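Local coordinates for protein thiazoline oxidase/subtilisin-like protease (Prochloron didemni, PDB 4H6X) that probably cleaves and macrocyclises patellamide precursor peptides as a subtilisin-like, transamidating maturation protease, at residues A52-V57 / C132-M137; I37-P42 / C111-T116; E15-L20 / L251-E256. One frame throughout, in Å; residues are numbered along the deposited sequence.

Contact 1 (A52-V57 / C132-M137); sequences AEVSKV and CRVINM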
ATOM      1  N   ALA A  52       7.878   8.136 -11.783  1.00 34.47           N
ATOM      2  CA  ALA A  52       6.708   7.332 -11.429  1.00 32.07           C
ATOM      3  C   ALA A  52       5.473   7.892 -12.126  1.00 32.79           C
ATOM      4  O   ALA A  52       5.348   9.105 -12.312  1.00 33.29           O
ATOM      5  CB  ALA A  52       6.503   7.313  -9.919  1.00 32.13           C
ATOM      6  N   GLU A  53       4.572   7.014 -12.546  1.00 32.40           N
ATOM      7  CA  GLU A  53       3.309   7.460 -13.110  1.00 33.24           C
ATOM      8  C   GLU A  53       2.345   7.762 -11.962  1.00 30.82           C
ATOM      9  O   GLU A  53       1.400   7.009 -11.735  1.00 28.34           O
ATOM     10  CB  GLU A  53       2.721   6.390 -14.033  1.00 36.30           C
ATOM     11  CG  GLU A  53       2.831   6.704 -15.512  1.00 45.77           C
ATOM     12  CD  GLU A  53       1.564   7.327 -16.042  1.00 49.79           C
ATOM     13  OE1 GLU A  53       0.625   6.565 -16.390  1.00 51.92           O
ATOM     14  OE2 GLU A  53       1.511   8.579 -16.106  1.00 53.43           O
ATOM     15  N   VAL A  54       2.598   8.859 -11.240  1.00 29.27           N
ATOM     16  CA  VAL A  54       1.756   9.261 -10.108  1.00 28.38           C
ATOM     17  C   VAL A  54       0.976  10.533 -10.416  1.00 29.08           C
ATOM     18  O   VAL A  54       1.480  11.421 -11.098  1.00 27.03           O
ATOM     19  CB  VAL A  54       2.567   9.478  -8.805  1.00 28.21           C
ATOM     20  CG1 VAL A  54       3.063   8.155  -8.244  1.00 28.16           C
ATOM     21  CG2 VAL A  54       3.717  10.469  -9.001  1.00 29.43           C
ATOM     22  N   SER A  55      -0.245  10.636  -9.897  1.00 27.53           N
ATOM     23  CA  SER A  55      -0.994  11.900  -9.965  1.00 28.57           C
ATOM     24  C   SER A  55      -1.978  11.969  -8.803  1.00 27.81           C
ATOM     25  O   SER A  55      -2.367  10.927  -8.258  1.00 26.88           O
ATOM     26  CB  SER A  55      -1.748  12.011 -11.286  1.00 28.87           C
ATOM     27  OG  SER A  55      -2.692  10.966 -11.378  1.00 30.02           O
ATOM     28  N   LYS A  56      -2.360  13.188  -8.420  1.00 26.22           N
ATOM     29  CA  LYS A  56      -3.314  13.381  -7.330  1.00 28.73           C
ATOM     30  C   LYS A  56      -4.690  13.763  -7.846  1.00 29.28           C
ATOM     31  O   LYS A  56      -4.813  14.620  -8.714  1.00 29.72           O
ATOM     32  CB  LYS A  56      -2.843  14.465  -6.351  1.00 29.40           C
ATOM     33  CG  LYS A  56      -1.525  14.162  -5.667  1.00 30.26           C
ATOM     34  CD  LYS A  56      -1.146  15.280  -4.717  1.00 31.07           C
ATOM     35  CE  LYS A  56       0.333  15.223  -4.389  1.00 33.51           C
ATOM     36  NZ  LYS A  56       0.705  16.174  -3.297  1.00 30.96           N
ATOM     37  N   VAL A  57      -5.716  13.129  -7.288  1.00 26.85           N
ATOM     38  CA  VAL A  57      -7.083  13.553  -7.485  1.00 27.45           C
ATOM     39  C   VAL A  57      -7.662  13.813  -6.094  1.00 28.52           C
ATOM     40  O   VAL A  57      -7.912  12.874  -5.343  1.00 27.25           O
ATOM     41  CB  VAL A  57      -7.912  12.498  -8.275  1.00 27.61           C
ATOM     42  CG1 VAL A  57      -9.386  12.893  -8.321  1.00 27.85           C
ATOM     43  CG2 VAL A  57      -7.367  12.341  -9.695  1.00 25.58           C
ATOM     44  N   CYS A 132       3.510   0.590 -12.542  1.00 29.17           N
ATOM     45  CA  CYS A 132       2.049   0.769 -12.543  1.00 29.42           C
ATOM     46  C   CYS A 132       1.675   2.227 -12.424  1.00 29.67           C
ATOM     47  O   CYS A 132       2.487   3.047 -11.965  1.00 29.34           O
ATOM     48  CB  CYS A 132       1.406  -0.019 -11.400  1.00 29.47           C
ATOM     49  SG  CYS A 132       1.568  -1.806 -11.615  1.00 29.95           S
ATOM     50  N   ARG A 133       0.448   2.546 -12.837  1.00 28.86           N
ATOM     51  CA  ARG A 133      -0.105   3.895 -12.718  1.00 29.05           C
ATOM     52  C   ARG A 133      -0.689   4.045 -11.315  1.00 29.23           C
ATOM     53  O   ARG A 133      -1.429   3.175 -10.839  1.00 29.01           O
ATOM     54  CB  ARG A 133      -1.195   4.108 -13.777  1.00 32.56           C
ATOM     55  CG  ARG A 133      -1.843   5.490 -13.805  1.00 35.02           C
ATOM     56  CD  ARG A 133      -2.701   5.642 -15.055  1.00 38.72           C
ATOM     57  NE  ARG A 133      -3.573   6.812 -14.993  1.00 43.43           N
ATOM     58  CZ  ARG A 133      -4.883   6.769 -14.756  1.00 44.80           C
ATOM     59  NH1 ARG A 133      -5.501   5.607 -14.567  1.00 47.64           N
ATOM     60  NH2 ARG A 133      -5.585   7.895 -14.720  1.00 46.24           N
ATOM     61  N   VAL A 134      -0.329   5.131 -10.637  1.00 26.86           N
ATOM     62  CA  VAL A 134      -0.835   5.357  -9.288  1.00 26.46           C
ATOM     63  C   VAL A 134      -1.551   6.697  -9.216  1.00 25.50           C
ATOM     64  O   VAL A 134      -1.015   7.718  -9.677  1.00 23.74           O
ATOM     65  CB  VAL A 134       0.288   5.304  -8.231  1.00 26.89           C
ATOM     66  CG1 VAL A 134      -0.213   5.855  -6.897  1.00 26.58           C
ATOM     67  CG2 VAL A 134       0.809   3.876  -8.065  1.00 26.87           C
ATOM     68  N   ILE A 135      -2.766   6.670  -8.666  1.00 23.80           N
ATOM     69  CA  ILE A 135      -3.511   7.891  -8.328  1.00 23.34           C
ATOM     70  C   ILE A 135      -3.639   7.984  -6.812  1.00 24.78           C
ATOM     71  O   ILE A 135      -4.221   7.100  -6.170  1.00 24.49           O
ATOM     72  CB  ILE A 135      -4.923   7.912  -8.957  1.00 24.14           C
ATOM     73  CG1 ILE A 135      -4.820   7.910 -10.493  1.00 24.55           C
ATOM     74  CG2 ILE A 135      -5.743   9.118  -8.446  1.00 23.96           C
ATOM     75  CD1 ILE A 135      -6.142   7.658 -11.220  1.00 25.50           C
ATOM     76  N   ASN A 136      -3.058   9.033  -6.238  1.00 23.51           N
ATOM     77  CA  ASN A 136      -3.305   9.359  -4.844  1.00 23.76           C
ATOM     78  C   ASN A 136      -4.585  10.179  -4.714  1.00 22.06           C
ATOM     79  O   ASN A 136      -4.775  11.164  -5.433  1.00 23.95           O
ATOM     80  CB  ASN A 136      -2.115  10.117  -4.250  1.00 23.59           C
ATOM     81  CG  ASN A 136      -0.957   9.200  -3.882  1.00 25.84           C
ATOM     82  OD1 ASN A 136      -0.983   8.527  -2.843  1.00 27.28           O
ATOM     83  ND2 ASN A 136       0.072   9.190  -4.707  1.00 23.27           N
ATOM     84  N   MET A 137      -5.464   9.776  -3.804  1.00 22.57           N
ATOM     85  CA  MET A 137      -6.663  10.560  -3.498  1.00 21.95           C
ATOM     86  C   MET A 137      -6.573  11.033  -2.041  1.00 23.01           C
ATOM     87  O   MET A 137      -7.076  10.357  -1.126  1.00 21.86           O
ATOM     88  CB  MET A 137      -7.927   9.726  -3.730  1.00 22.75           C
ATOM     89  CG  MET A 137      -9.225  10.523  -3.620  1.00 22.55           C
ATOM     90  SD  MET A 137     -10.715   9.492  -3.638  1.00 24.86           S
ATOM     91  CE  MET A 137     -10.543   8.717  -5.235  1.00 20.88           C
TER
HETATM   92  O   HOH W   1       4.841   4.342 -12.452  1.00 27.06           O
HETATM   93  O   HOH W   2      -1.428   8.651 -12.232  1.00 28.32           O

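Contact 2 (I37-P42 / C111-T116); sequences IIDGDP and CHVTST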
ATOM      1  N   ILE A  37      -4.917   5.163  -4.260  1.00 22.11           N
ATOM      2  CA  ILE A  37      -4.534   5.135  -2.861  1.00 21.83           C
ATOM      3  C   ILE A  37      -5.343   6.166  -2.089  1.00 22.73           C
ATOM      4  O   ILE A  37      -5.197   7.389  -2.295  1.00 22.92           O
ATOM      5  CB  ILE A  37      -3.016   5.405  -2.697  1.00 21.86           C
ATOM      6  CG1 ILE A  37      -2.204   4.322  -3.433  1.00 22.55           C
ATOM      7  CG2 ILE A  37      -2.618   5.472  -1.229  1.00 20.13           C
ATOM      8  CD1 ILE A  37      -0.702   4.610  -3.467  1.00 21.62           C
ATOM      9  N   ILE A  38      -6.206   5.654  -1.219  1.00 22.04           N
ATOM     10  CA  ILE A  38      -7.017   6.476  -0.339  1.00 22.47           C
ATOM     11  C   ILE A  38      -6.265   6.624   0.977  1.00 23.66           C
ATOM     12  O   ILE A  38      -6.232   5.703   1.819  1.00 23.61           O
ATOM     13  CB  ILE A  38      -8.442   5.886  -0.164  1.00 21.52           C
ATOM     14  CG1 ILE A  38      -9.134   5.783  -1.539  1.00 21.04           C
ATOM     15  CG2 ILE A  38      -9.245   6.704   0.851  1.00 21.66           C
ATOM     16  CD1 ILE A  38     -10.494   5.082  -1.520  1.00 21.10           C
ATOM     17  N   ASP A  39      -5.638   7.789   1.153  1.00 23.90           N
ATOM     18  CA  ASP A  39      -4.740   8.007   2.291  1.00 24.56           C
ATOM     19  C   ASP A  39      -4.536   9.517   2.392  1.00 25.20           C
ATOM     20  O   ASP A  39      -5.373  10.281   1.902  1.00 24.67           O
ATOM     21  CB  ASP A  39      -3.407   7.268   2.038  1.00 25.64           C
ATOM     22  CG  ASP A  39      -2.591   7.025   3.318  1.00 29.35           C
ATOM     23  OD1 ASP A  39      -2.701   7.798   4.301  1.00 31.74           O
ATOM     24  OD2 ASP A  39      -1.786   6.070   3.315  1.00 29.28           O
ATOM     25  N   GLY A  40      -3.441   9.949   3.009  1.00 24.91           N
ATOM     26  CA  GLY A  40      -3.103  11.387   3.070  1.00 24.65           C
ATOM     27  C   GLY A  40      -2.499  11.916   1.779  1.00 24.75           C
ATOM     28  O   GLY A  40      -2.586  11.284   0.714  1.00 23.05           O
ATOM     29  N   ASP A  41      -1.871  13.083   1.886  1.00 24.52           N
ATOM     30  CA  ASP A  41      -1.304  13.792   0.758  1.00 26.08           C
ATOM     31  C   ASP A  41       0.219  13.576   0.730  1.00 26.43           C
ATOM     32  O   ASP A  41       0.934  14.123   1.567  1.00 26.18           O
ATOM     33  CB  ASP A  41      -1.641  15.290   0.876  1.00 26.76           C
ATOM     34  CG  ASP A  41      -1.278  16.079  -0.364  1.00 28.83           C
ATOM     35  OD1 ASP A  41      -0.826  15.487  -1.353  1.00 27.48           O
ATOM     36  OD2 ASP A  41      -1.450  17.314  -0.354  1.00 30.12           O
ATOM     37  N   PRO A  42       0.712  12.787  -0.241  1.00 26.49           N
ATOM     38  CA  PRO A  42       2.127  12.453  -0.337  1.00 26.42           C
ATOM     39  C   PRO A  42       2.940  13.573  -0.986  1.00 26.78           C
ATOM     40  O   PRO A  42       2.386  14.463  -1.644  1.00 26.36           O
ATOM     41  CB  PRO A  42       2.122  11.229  -1.254  1.00 25.94           C
ATOM     42  CG  PRO A  42       1.009  11.513  -2.184  1.00 25.90           C
ATOM     43  CD  PRO A  42      -0.057  12.177  -1.340  1.00 25.63           C
ATOM     44  N   CYS A 111       3.101   9.183   2.169  1.00 26.39           N
ATOM     45  CA  CYS A 111       4.413   9.181   1.488  1.00 26.27           C
ATOM     46  C   CYS A 111       5.028   7.803   1.530  1.00 24.65           C
ATOM     47  O   CYS A 111       5.584   7.338   0.541  1.00 25.34           O
ATOM     48  CB  CYS A 111       5.410  10.150   2.123  1.00 28.00           C
ATOM     49  SG  CYS A 111       5.049  11.896   1.875  1.00 34.07           S
ATOM     50  N   HIS A 112       4.957   7.190   2.704  1.00 23.75           N
ATOM     51  CA  HIS A 112       5.549   5.893   2.946  1.00 25.30           C
ATOM     52  C   HIS A 112       4.856   4.829   2.088  1.00 24.27           C
ATOM     53  O   HIS A 112       5.511   4.113   1.329  1.00 24.45           O
ATOM     54  CB  HIS A 112       5.432   5.530   4.428  1.00 25.34           C
ATOM     55  CG  HIS A 112       6.471   4.563   4.890  1.00 29.76           C
ATOM     56  ND1 HIS A 112       6.341   3.201   4.734  1.00 29.45           N
ATOM     57  CD2 HIS A 112       7.672   4.761   5.494  1.00 31.42           C
ATOM     58  CE1 HIS A 112       7.407   2.598   5.231  1.00 32.15           C
ATOM     59  NE2 HIS A 112       8.229   3.522   5.701  1.00 32.46           N
ATOM     60  N   VAL A 113       3.538   4.730   2.240  1.00 23.14           N
ATOM     61  CA  VAL A 113       2.721   3.746   1.508  1.00 24.50           C
ATOM     62  C   VAL A 113       2.918   3.890  -0.000  1.00 23.58           C
ATOM     63  O   VAL A 113       3.165   2.914  -0.672  1.00 24.24           O
ATOM     64  CB  VAL A 113       1.226   3.873   1.909  1.00 25.03           C
ATOM     65  CG1 VAL A 113       0.297   3.255   0.868  1.00 27.12           C
ATOM     66  CG2 VAL A 113       1.018   3.221   3.260  1.00 25.93           C
ATOM     67  N   THR A 114       2.859   5.116  -0.514  1.00 23.00           N
ATOM     68  CA  THR A 114       2.966   5.341  -1.954  1.00 24.01           C
ATOM     69  C   THR A 114       4.349   4.936  -2.483  1.00 25.06           C
ATOM     70  O   THR A 114       4.451   4.299  -3.536  1.00 24.87           O
ATOM     71  CB  THR A 114       2.621   6.798  -2.320  1.00 23.96           C
ATOM     72  OG1 THR A 114       1.314   7.117  -1.808  1.00 24.27           O
ATOM     73  CG2 THR A 114       2.631   7.002  -3.816  1.00 24.32           C
ATOM     74  N   SER A 115       5.398   5.294  -1.743  1.00 24.00           N
ATOM     75  CA  SER A 115       6.767   4.906  -2.116  1.00 24.89           C
ATOM     76  C   SER A 115       6.962   3.381  -2.092  1.00 24.85           C
ATOM     77  O   SER A 115       7.673   2.824  -2.939  1.00 25.24           O
ATOM     78  CB  SER A 115       7.800   5.618  -1.220  1.00 24.47           C
ATOM     79  OG  SER A 115       7.798   5.091   0.110  1.00 24.89           O
ATOM     80  N   THR A 116       6.322   2.710  -1.136  1.00 24.96           N
ATOM     81  CA  THR A 116       6.383   1.234  -1.048  1.00 27.94           C
ATOM     82  C   THR A 116       5.799   0.566  -2.294  1.00 26.77           C
ATOM     83  O   THR A 116       6.266  -0.489  -2.745  1.00 25.60           O
ATOM     84  CB  THR A 116       5.663   0.727   0.223  1.00 30.05           C
ATOM     85  OG1 THR A 116       6.409   1.160   1.369  1.00 35.03           O
ATOM     86  CG2 THR A 116       5.560  -0.807   0.251  1.00 34.53           C
TER

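Contact 3 (E15-L20 / L251-E256); sequences ERIPGL and LAPGEE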
ATOM      1  N   GLU A  15      14.544 -11.157   0.170  1.00 41.46           N
ATOM      2  CA  GLU A  15      14.853 -12.244   1.088  1.00 44.84           C
ATOM      3  C   GLU A  15      13.693 -12.578   2.009  1.00 41.85           C
ATOM      4  O   GLU A  15      13.563 -13.713   2.457  1.00 43.28           O
ATOM      5  CB  GLU A  15      16.124 -11.942   1.898  1.00 49.14           C
ATOM      6  CG  GLU A  15      17.401 -11.946   1.061  1.00 56.29           C
ATOM      7  CD  GLU A  15      17.586 -13.233   0.268  1.00 60.77           C
ATOM      8  OE1 GLU A  15      17.515 -14.330   0.868  1.00 64.06           O
ATOM      9  OE2 GLU A  15      17.806 -13.153  -0.962  1.00 64.46           O
ATOM     10  N   ARG A  16      12.839 -11.595   2.275  1.00 37.39           N
ATOM     11  CA  ARG A  16      11.699 -11.807   3.158  1.00 34.09           C
ATOM     12  C   ARG A  16      10.476 -12.333   2.407  1.00 32.42           C
ATOM     13  O   ARG A  16       9.535 -12.819   3.024  1.00 31.22           O
ATOM     14  CB  ARG A  16      11.369 -10.517   3.921  1.00 34.60           C
ATOM     15  CG  ARG A  16      12.430 -10.139   4.949  1.00 35.93           C
ATOM     16  CD  ARG A  16      12.252  -8.721   5.487  1.00 37.52           C
ATOM     17  NE  ARG A  16      11.048  -8.571   6.314  1.00 37.42           N
ATOM     18  CZ  ARG A  16      10.666  -7.434   6.897  1.00 35.80           C
ATOM     19  NH1 ARG A  16      11.382  -6.322   6.752  1.00 32.41           N
ATOM     20  NH2 ARG A  16       9.561  -7.412   7.633  1.00 33.31           N
ATOM     21  N   ILE A  17      10.488 -12.214   1.079  1.00 31.11           N
ATOM     22  CA  ILE A  17       9.348 -12.634   0.250  1.00 32.21           C
ATOM     23  C   ILE A  17       9.791 -13.582  -0.862  1.00 31.04           C
ATOM     24  O   ILE A  17      10.161 -13.146  -1.953  1.00 31.05           O
ATOM     25  CB  ILE A  17       8.548 -11.441  -0.339  1.00 31.02           C
ATOM     26  CG1 ILE A  17       8.151 -10.460   0.777  1.00 32.05           C
ATOM     27  CG2 ILE A  17       7.300 -11.939  -1.046  1.00 31.59           C
ATOM     28  CD1 ILE A  17       7.508  -9.173   0.290  1.00 30.64           C
ATOM     29  N   PRO A  18       9.739 -14.898  -0.589  1.00 33.75           N
ATOM     30  CA  PRO A  18      10.049 -15.894  -1.613  1.00 33.77           C
ATOM     31  C   PRO A  18       9.284 -15.609  -2.907  1.00 33.49           C
ATOM     32  O   PRO A  18       8.087 -15.337  -2.864  1.00 35.51           O
ATOM     33  CB  PRO A  18       9.568 -17.205  -0.966  1.00 35.01           C
ATOM     34  CG  PRO A  18       9.729 -16.965   0.500  1.00 35.35           C
ATOM     35  CD  PRO A  18       9.304 -15.526   0.673  1.00 33.20           C
ATOM     36  N   GLY A  19       9.972 -15.629  -4.045  1.00 31.49           N
ATOM     37  CA  GLY A  19       9.319 -15.417  -5.336  1.00 31.31           C
ATOM     38  C   GLY A  19       9.291 -13.969  -5.811  1.00 30.48           C
ATOM     39  O   GLY A  19       9.005 -13.707  -6.989  1.00 30.16           O
ATOM     40  N   LEU A  20       9.592 -13.024  -4.917  1.00 30.87           N
ATOM     41  CA  LEU A  20       9.523 -11.601  -5.285  1.00 31.04           C
ATOM     42  C   LEU A  20      10.529 -11.259  -6.377  1.00 32.91           C
ATOM     43  O   LEU A  20      10.172 -10.638  -7.389  1.00 31.58           O
ATOM     44  CB  LEU A  20       9.700 -10.676  -4.066  1.00 30.05           C
ATOM     45  CG  LEU A  20       9.694  -9.168  -4.373  1.00 31.29           C
ATOM     46  CD1 LEU A  20       8.354  -8.713  -4.948  1.00 31.60           C
ATOM     47  CD2 LEU A  20      10.071  -8.343  -3.148  1.00 31.82           C
ATOM     48  N   LEU A 251      -0.990 -12.624   5.485  1.00 31.90           N
ATOM     49  CA  LEU A 251       0.122 -12.038   6.213  1.00 33.35           C
ATOM     50  C   LEU A 251       1.210 -11.629   5.242  1.00 32.35           C
ATOM     51  O   LEU A 251       1.498 -12.355   4.291  1.00 31.23           O
ATOM     52  CB  LEU A 251       0.714 -13.053   7.192  1.00 37.48           C
ATOM     53  CG  LEU A 251       0.419 -13.022   8.689  1.00 41.25           C
ATOM     54  CD1 LEU A 251       1.557 -13.747   9.406  1.00 46.17           C
ATOM     55  CD2 LEU A 251       0.302 -11.607   9.227  1.00 42.08           C
ATOM     56  N   ALA A 252       1.818 -10.468   5.483  1.00 31.38           N
ATOM     57  CA  ALA A 252       2.961 -10.025   4.693  1.00 28.73           C
ATOM     58  C   ALA A 252       3.954  -9.271   5.599  1.00 29.83           C
ATOM     59  O   ALA A 252       3.587  -8.879   6.710  1.00 29.05           O
ATOM     60  CB  ALA A 252       2.484  -9.154   3.545  1.00 28.40           C
ATOM     61  N   PRO A 253       5.219  -9.099   5.157  1.00 30.33           N
ATOM     62  CA  PRO A 253       6.151  -8.304   5.965  1.00 31.36           C
ATOM     63  C   PRO A 253       5.547  -6.941   6.339  1.00 31.37           C
ATOM     64  O   PRO A 253       5.151  -6.167   5.455  1.00 30.15           O
ATOM     65  CB  PRO A 253       7.345  -8.094   5.024  1.00 30.85           C
ATOM     66  CG  PRO A 253       7.286  -9.242   4.070  1.00 29.64           C
ATOM     67  CD  PRO A 253       5.822  -9.510   3.872  1.00 30.59           C
ATOM     68  N   GLY A 254       5.457  -6.678   7.639  1.00 31.73           N
ATOM     69  CA  GLY A 254       4.969  -5.391   8.146  1.00 34.82           C
ATOM     70  C   GLY A 254       5.923  -4.702   9.112  1.00 35.54           C
ATOM     71  O   GLY A 254       5.636  -3.608   9.607  1.00 36.10           O
ATOM     72  N   GLU A 255       7.059  -5.339   9.384  1.00 36.29           N
ATOM     73  CA  GLU A 255       8.023  -4.799  10.329  1.00 37.11           C
ATOM     74  C   GLU A 255       9.253  -4.240   9.614  1.00 35.72           C
ATOM     75  O   GLU A 255       9.846  -4.906   8.772  1.00 35.70           O
ATOM     76  CB  GLU A 255       8.413  -5.874  11.348  1.00 40.67           C
ATOM     77  CG  GLU A 255       9.363  -5.406  12.437  1.00 44.95           C
ATOM     78  CD  GLU A 255       9.564  -6.441  13.533  1.00 51.08           C
ATOM     79  OE1 GLU A 255       9.484  -7.654  13.251  1.00 49.24           O
ATOM     80  OE2 GLU A 255       9.813  -6.034  14.689  1.00 56.27           O
ATOM     81  N   GLU A 256       9.630  -3.010   9.957  1.00 35.90           N
ATOM     82  CA  GLU A 256      10.855  -2.400   9.419  1.00 36.89           C
ATOM     83  C   GLU A 256      10.836  -2.334   7.896  1.00 34.99           C
ATOM     84  O   GLU A 256      11.796  -2.723   7.211  1.00 34.25           O
ATOM     85  CB  GLU A 256      12.105  -3.129   9.924  1.00 38.66           C
ATOM     86  CG  GLU A 256      12.360  -2.962  11.413  1.00 42.18           C
ATOM     87  CD  GLU A 256      12.921  -1.596  11.740  1.00 44.48           C
ATOM     88  OE1 GLU A 256      13.905  -1.191  11.082  1.00 47.49           O
ATOM     89  OE2 GLU A 256      12.381  -0.924  12.649  1.00 47.52           O
TER

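Contact 1 (A52-V57 / C132-M137)
Val54 to Lys56 pairs with Val134 to Asn136 as parallel strands at one margin of the large parallel sheet of this subtilisin-like fold. The tight part is the backbone ladder together with the two valines. Val134 N gives Glu53 O an almost straight bond of 2.8 Å (178°), Ser55 N follows to Val134 O at 3.0 Å, and Asn136 N and Val57 N carry the ladder on to Ser55 O and Asn136 O. The valines run alongside each other, with Val54 CG1 4.0 Å from Val134 CB. Asn136, buried, turns its amide to Tyr44 OH and Thr114 OG1. On the other face Val57 CG2 packs on Ile135 CG2 at 3.8 Å.

The Glu53/Arg133 end is looser. Bent at chi2 (-96°), Glu53 lays OE1 against the aliphatic stem of Arg133, 3.7 Å from CD, yet OE1 stays 4.4 Å from Arg133 NE, too far for a salt bridge; Arg133 NH1 bonds Thr34 OG1 instead. Where the ladder begins, one water accepts from Glu53 N and donates to Cys132 O, joining the backbones ahead of the first direct bond. A second water lies 2.8 Å from both Ser55 OG and Val134 O.

Contact 2 (I37-P42 / C111-T116)
The carboxylate of Asp39 meets Val113 through OD2, which lies 4.0 Å from both Val113 CB and CG2. Its other oxygen, OD1, is met on the anti side by Gly40 N at 2.6 Å, the donor standing 29° out of the carboxylate plane, while OD2 accepts from His109 ND1. With CG anti to the backbone N (chi1 -161°), the group is swung toward the helix. The Pro42 ring sets CB 4.1 Å from Cys111 CA, and Cys111 SG comes up to Pro42 CA at 3.7 Å.

Here strand 34-39 of the subtilisin-like fold faces helix 101-118; the 37-39 part of the strand and the 111-116 part of the helix run nearly antiparallel (163°). Asp39, His109 and Ser274 are placed consistently with the subtilase catalytic triad. With an alanine here in place of Asp39 both oxygens are gone, which would probably leave His109 ND1 and Gly40 N without their acceptor and His109 freer to turn.

Further back along the strand, Ile37 CD1 crosses the Thr114 side chain, 3.6 Å from OG1, a hydroxyl whose main partner is Ala110 O, with Asn136 OD1 also within bonding distance. Ile37 CG2 touches Val113 CG1 at 4.2 Å.

Contact 3 (E15-L20 / L251-E256)
Arg16 reaches across to Glu255 and closes both terminal nitrogens of its guanidinium on a single backbone oxygen. Its CB points toward 251-256, and CG and CD make the span, the chain bending at chi3 (68°) to bring the flat group past Pro253, whose ring runs the other way. NE is the first atom to come close, 4.0 Å from Pro253 CB. CZ stands 3.9 Å from the same carbon, which covers one face of the guanidinium and approaches NH2 to 3.5 Å. At the tip, NH1 and NH2 grip Glu255 O end-on, at 2.9 and 2.8 Å. The oxygen lies close to the guanidinium plane; NH1 sits nearly on the carbonyl axis (176°), whereas NH2 uses a lone pair in the carbonyl plane (136°). Both bonds are bent at the hydrogen, since two donors converge on one oxygen. Glu256 O also sits at the edge, 3.7 Å from NH1, and accepts from Arg269 NH1.

Next along the chain, Ile17 crosses the proline ring, with CG1 3.6 Å from Pro253 CG, and also touches Val279 of helix 273-293. Ile17 opens a type II turn to Leu20, with Gly19 at the N-cap of helix 20-26. The contact therefore fastens the N-terminal loop to the end of strand 249-253, the margin of the parallel sheet.

The Glu255 carboxylate plays no part in the grip: OE1 turns to Val231 N. The arginine is held by main chain, so its charge probably polarises the Glu255 carbonyl without being neutralised by that residue's side chain.

How the contacts relate
Contact 2 is the buried one, close to the middle of the chain, while contacts 1 and 3 are partly exposed and lie on opposite sides of the chain's centre, about 24 Å apart, centre to centre. All three reach the same parallel sheet: contact 1 at one margin, contact 3 at the other, contact 2 on strand 34-39 in its interior. Contacts 1 and 2 touch directly, through a salt bridge from Lys56 NZ to Asp41 OD1 of 2.6 Å and through packing of Asn136 on Pro42. Their chemistry follows place: a backbone ladder with waters in contact 1, apolar side-chain packing around a carboxylate in contact 2, and an arginine holding a carbonyl in contact 3.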